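Local coordinates for protein fervidolysin (Fervidobacterium pennivorans, PDB 1R6V) that degrades keratin into peptides as a calcium-binding serine protease of the subtilisin family, letting its bacterium grow on native feathers, at residues D166-A178 against A209-P222. The protein carries 1 engineered substitution. Sequence-based numbering, arbitrary orientation.
With CA (calcium ion), chain B.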
# COMPACT_ATOMS: atom_id res chain seq x y z
N ASP A 166 20.24 -18.38 1.73
CA ASP A 166 21.45 -19.11 2.13
C ASP A 166 22.33 -19.22 0.89
O ASP A 166 22.27 -20.20 0.14
CB ASP A 166 21.14 -20.51 2.65
CG ASP A 166 22.41 -21.27 3.05
OD1 ASP A 166 23.51 -20.69 2.91
OD2 ASP A 166 22.32 -22.43 3.49
N GLY A 167 23.15 -18.19 0.68
CA GLY A 167 24.02 -18.15 -0.48
C GLY A 167 25.11 -19.20 -0.47
O GLY A 167 25.82 -19.36 -1.47
N THR A 168 25.25 -19.94 0.63
CA THR A 168 26.28 -20.97 0.69
C THR A 168 25.78 -22.30 0.13
O THR A 168 26.53 -23.27 0.07
CB THR A 168 26.81 -21.17 2.15
OG1 THR A 168 25.82 -21.82 2.95
CG2 THR A 168 27.17 -19.82 2.77
N HIS A 169 24.52 -22.34 -0.27
CA HIS A 169 23.96 -23.56 -0.86
C HIS A 169 24.75 -23.82 -2.14
O HIS A 169 24.99 -22.91 -2.93
CB HIS A 169 22.47 -23.35 -1.21
CG HIS A 169 21.73 -24.62 -1.45
ND1 HIS A 169 22.01 -25.46 -2.51
CD2 HIS A 169 20.76 -25.23 -0.73
CE1 HIS A 169 21.24 -26.54 -2.42
NE2 HIS A 169 20.48 -26.42 -1.35
N PRO A 170 25.15 -25.08 -2.36
CA PRO A 170 25.92 -25.38 -3.57
C PRO A 170 25.19 -25.05 -4.87
O PRO A 170 25.81 -24.59 -5.82
CB PRO A 170 26.25 -26.87 -3.40
CG PRO A 170 25.16 -27.39 -2.53
CD PRO A 170 24.95 -26.27 -1.53
N ASP A 171 23.87 -25.26 -4.91
CA ASP A 171 23.08 -24.97 -6.11
C ASP A 171 22.91 -23.45 -6.33
O ASP A 171 22.28 -23.04 -7.31
CB ASP A 171 21.69 -25.61 -5.99
CG ASP A 171 21.33 -26.47 -7.20
OD1 ASP A 171 21.96 -26.35 -8.26
OD2 ASP A 171 20.37 -27.27 -7.08
N LEU A 172 23.42 -22.63 -5.42
CA LEU A 172 23.31 -21.18 -5.59
C LEU A 172 24.68 -20.55 -5.73
O LEU A 172 24.80 -19.32 -5.73
CB LEU A 172 22.57 -20.54 -4.41
CG LEU A 172 21.10 -20.96 -4.25
CD1 LEU A 172 20.50 -20.28 -3.01
CD2 LEU A 172 20.31 -20.55 -5.49
N GLU A 173 25.72 -21.37 -5.86
CA GLU A 173 27.07 -20.84 -6.00
C GLU A 173 27.15 -19.93 -7.22
O GLU A 173 26.69 -20.28 -8.30
CB GLU A 173 28.09 -21.99 -6.14
CG GLU A 173 29.55 -21.53 -6.05
CD GLU A 173 30.08 -20.96 -7.37
OE1 GLU A 173 31.04 -20.16 -7.33
OE2 GLU A 173 29.55 -21.33 -8.44
N GLY A 174 27.73 -18.75 -7.03
CA GLY A 174 27.86 -17.80 -8.13
C GLY A 174 26.57 -17.11 -8.53
O GLY A 174 26.59 -16.20 -9.36
N GLN A 175 25.46 -17.51 -7.92
CA GLN A 175 24.15 -16.95 -8.24
C GLN A 175 23.62 -15.86 -7.32
O GLN A 175 22.68 -15.16 -7.67
CB GLN A 175 23.10 -18.07 -8.28
CG GLN A 175 23.43 -19.17 -9.26
CD GLN A 175 23.24 -18.74 -10.69
OE1 GLN A 175 22.14 -18.84 -11.25
NE2 GLN A 175 24.30 -18.22 -11.29
N VAL A 176 24.21 -15.73 -6.14
CA VAL A 176 23.75 -14.75 -5.16
C VAL A 176 24.76 -13.63 -5.03
O VAL A 176 25.87 -13.85 -4.54
CB VAL A 176 23.54 -15.42 -3.78
CG1 VAL A 176 23.02 -14.40 -2.77
CG2 VAL A 176 22.55 -16.59 -3.92
N ILE A 177 24.38 -12.44 -5.47
CA ILE A 177 25.27 -11.28 -5.41
C ILE A 177 25.07 -10.48 -4.13
O ILE A 177 24.31 -10.89 -3.25
CB ILE A 177 25.09 -10.38 -6.64
CG1 ILE A 177 23.66 -9.84 -6.71
CG2 ILE A 177 25.41 -11.16 -7.91
CD1 ILE A 177 23.45 -8.81 -7.81
N ALA A 178 25.76 -9.35 -4.01
CA ALA A 178 25.65 -8.54 -2.79
C ALA A 178 24.22 -8.10 -2.56
O ALA A 178 23.52 -7.67 -3.48
CB ALA A 178 26.58 -7.32 -2.88
N ALA A 209 16.61 -18.93 -9.80
CA ALA A 209 17.93 -19.05 -10.40
C ALA A 209 18.88 -20.13 -9.89
O ALA A 209 20.09 -19.90 -9.86
CB ALA A 209 18.63 -17.70 -10.32
N ALA A 210 18.39 -21.29 -9.50
CA ALA A 210 19.33 -22.32 -9.07
C ALA A 210 20.26 -22.55 -10.27
O ALA A 210 19.83 -22.55 -11.43
CB ALA A 210 18.60 -23.61 -8.68
N LYS A 211 21.54 -22.74 -9.99
CA LYS A 211 22.56 -22.92 -11.02
C LYS A 211 22.39 -24.12 -11.96
O LYS A 211 22.09 -25.22 -11.52
CB LYS A 211 23.91 -23.00 -10.32
CG LYS A 211 25.14 -22.94 -11.21
CD LYS A 211 26.39 -23.21 -10.35
CE LYS A 211 27.67 -23.13 -11.16
NZ LYS A 211 28.87 -23.47 -10.35
N LYS A 212 22.59 -23.90 -13.25
CA LYS A 212 22.51 -25.00 -14.20
C LYS A 212 23.91 -25.61 -14.18
O LYS A 212 24.84 -25.07 -14.78
CB LYS A 212 22.16 -24.49 -15.60
CG LYS A 212 21.81 -25.59 -16.58
CD LYS A 212 21.31 -24.97 -17.87
CE LYS A 212 20.89 -26.04 -18.86
NZ LYS A 212 21.98 -27.02 -19.15
N ASP A 213 24.07 -26.71 -13.47
CA ASP A 213 25.39 -27.33 -13.35
C ASP A 213 25.35 -28.85 -13.28
O ASP A 213 26.30 -29.47 -12.81
CB ASP A 213 26.08 -26.78 -12.09
CG ASP A 213 25.32 -27.11 -10.82
OD1 ASP A 213 24.23 -27.70 -10.92
OD2 ASP A 213 25.82 -26.78 -9.72
N GLY A 214 24.23 -29.43 -13.72
CA GLY A 214 24.08 -30.87 -13.72
C GLY A 214 23.64 -31.47 -12.39
O GLY A 214 23.18 -32.61 -12.34
N LYS A 215 23.78 -30.70 -11.31
CA LYS A 215 23.43 -31.17 -9.97
C LYS A 215 22.19 -30.48 -9.41
O LYS A 215 21.83 -29.40 -9.84
CB LYS A 215 24.59 -30.89 -9.02
CG LYS A 215 25.94 -31.45 -9.48
CD LYS A 215 25.98 -32.96 -9.28
CE LYS A 215 27.37 -33.53 -9.52
NZ LYS A 215 27.44 -34.97 -9.15
N GLY A 216 21.54 -31.12 -8.44
CA GLY A 216 20.35 -30.54 -7.82
C GLY A 216 19.29 -30.11 -8.81
O GLY A 216 18.95 -30.87 -9.73
N ILE A 217 18.74 -28.91 -8.63
CA ILE A 217 17.71 -28.41 -9.54
C ILE A 217 18.27 -27.27 -10.38
O ILE A 217 19.47 -27.03 -10.39
CB ILE A 217 16.46 -27.91 -8.76
CG1 ILE A 217 16.81 -26.70 -7.88
CG2 ILE A 217 15.94 -29.02 -7.84
CD1 ILE A 217 15.62 -25.74 -7.68
N VAL A 218 17.41 -26.60 -11.13
CA VAL A 218 17.86 -25.46 -11.92
C VAL A 218 16.69 -24.48 -11.89
O VAL A 218 15.53 -24.90 -11.81
CB VAL A 218 18.23 -25.88 -13.38
CG1 VAL A 218 17.06 -26.58 -14.05
CG2 VAL A 218 18.68 -24.65 -14.19
N GLY A 219 16.99 -23.19 -11.89
CA GLY A 219 15.94 -22.19 -11.84
C GLY A 219 15.32 -21.90 -13.20
O GLY A 219 15.79 -22.40 -14.22
N VAL A 220 14.25 -21.14 -13.19
CA VAL A 220 13.56 -20.73 -14.41
C VAL A 220 14.50 -19.87 -15.25
O VAL A 220 14.51 -19.94 -16.49
CB VAL A 220 12.31 -19.89 -14.06
CG1 VAL A 220 11.72 -19.29 -15.32
CG2 VAL A 220 11.27 -20.76 -13.33
N ALA A 221 15.30 -19.06 -14.56
CA ALA A 221 16.25 -18.12 -15.16
C ALA A 221 17.65 -18.39 -14.61
O ALA A 221 18.18 -17.62 -13.81
CB ALA A 221 15.81 -16.68 -14.83
N PRO A 222 18.28 -19.48 -15.06
CA PRO A 222 19.63 -19.81 -14.57
C PRO A 222 20.71 -18.79 -14.90
O PRO A 222 21.79 -18.83 -14.34
CB PRO A 222 19.90 -21.18 -15.17
CG PRO A 222 19.08 -21.18 -16.44
CD PRO A 222 17.80 -20.47 -16.04
CA CA B . 21.81 -27.20 -10.43
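A chi1 of -169° sends the Lys211 chain off opposite its main-chain N, and the extended remainder runs alongside Glu173, whose chain bends at chi2 (-81°); NZ of Lys211 thus reaches OE2 of Glu173 in a 2.9 Å salt bridge, nearly in line with the C-O bond. At the root of the lysine the backbones join: Lys211 N donates to Asp171 O at 2.8 Å, almost straight at 172°. Replacing Lys211 by an alanine would probably leave the Glu173 carboxylate without its cationic mate and take away the methylenes that run alongside it. An aspartate suits position 171 because two oxygens on a short arm can serve metal and loop backbone at once. Asp171 OD1 binds the calcium ion at 2.3 Å, while OD2 of the same residue accepts from Ile217 N (2.8 Å) on its syn lone pair and is hydrogen-bonded to the hydroxyl of Tyr374, fixing the group's rotation. Carbonyls of Lys211, Lys215 and Ile217, Asp213 OD1 and Glu129 complete the calcium site. Gly216 lies so close to Asp171 OD2 that a side chain would clash. The calcium thus ties the loop between strands 157-162 and 179-181 to the one linking helix 200-209 with strand 225-230, and strand 347-350 packs against Asp171 and Ile217.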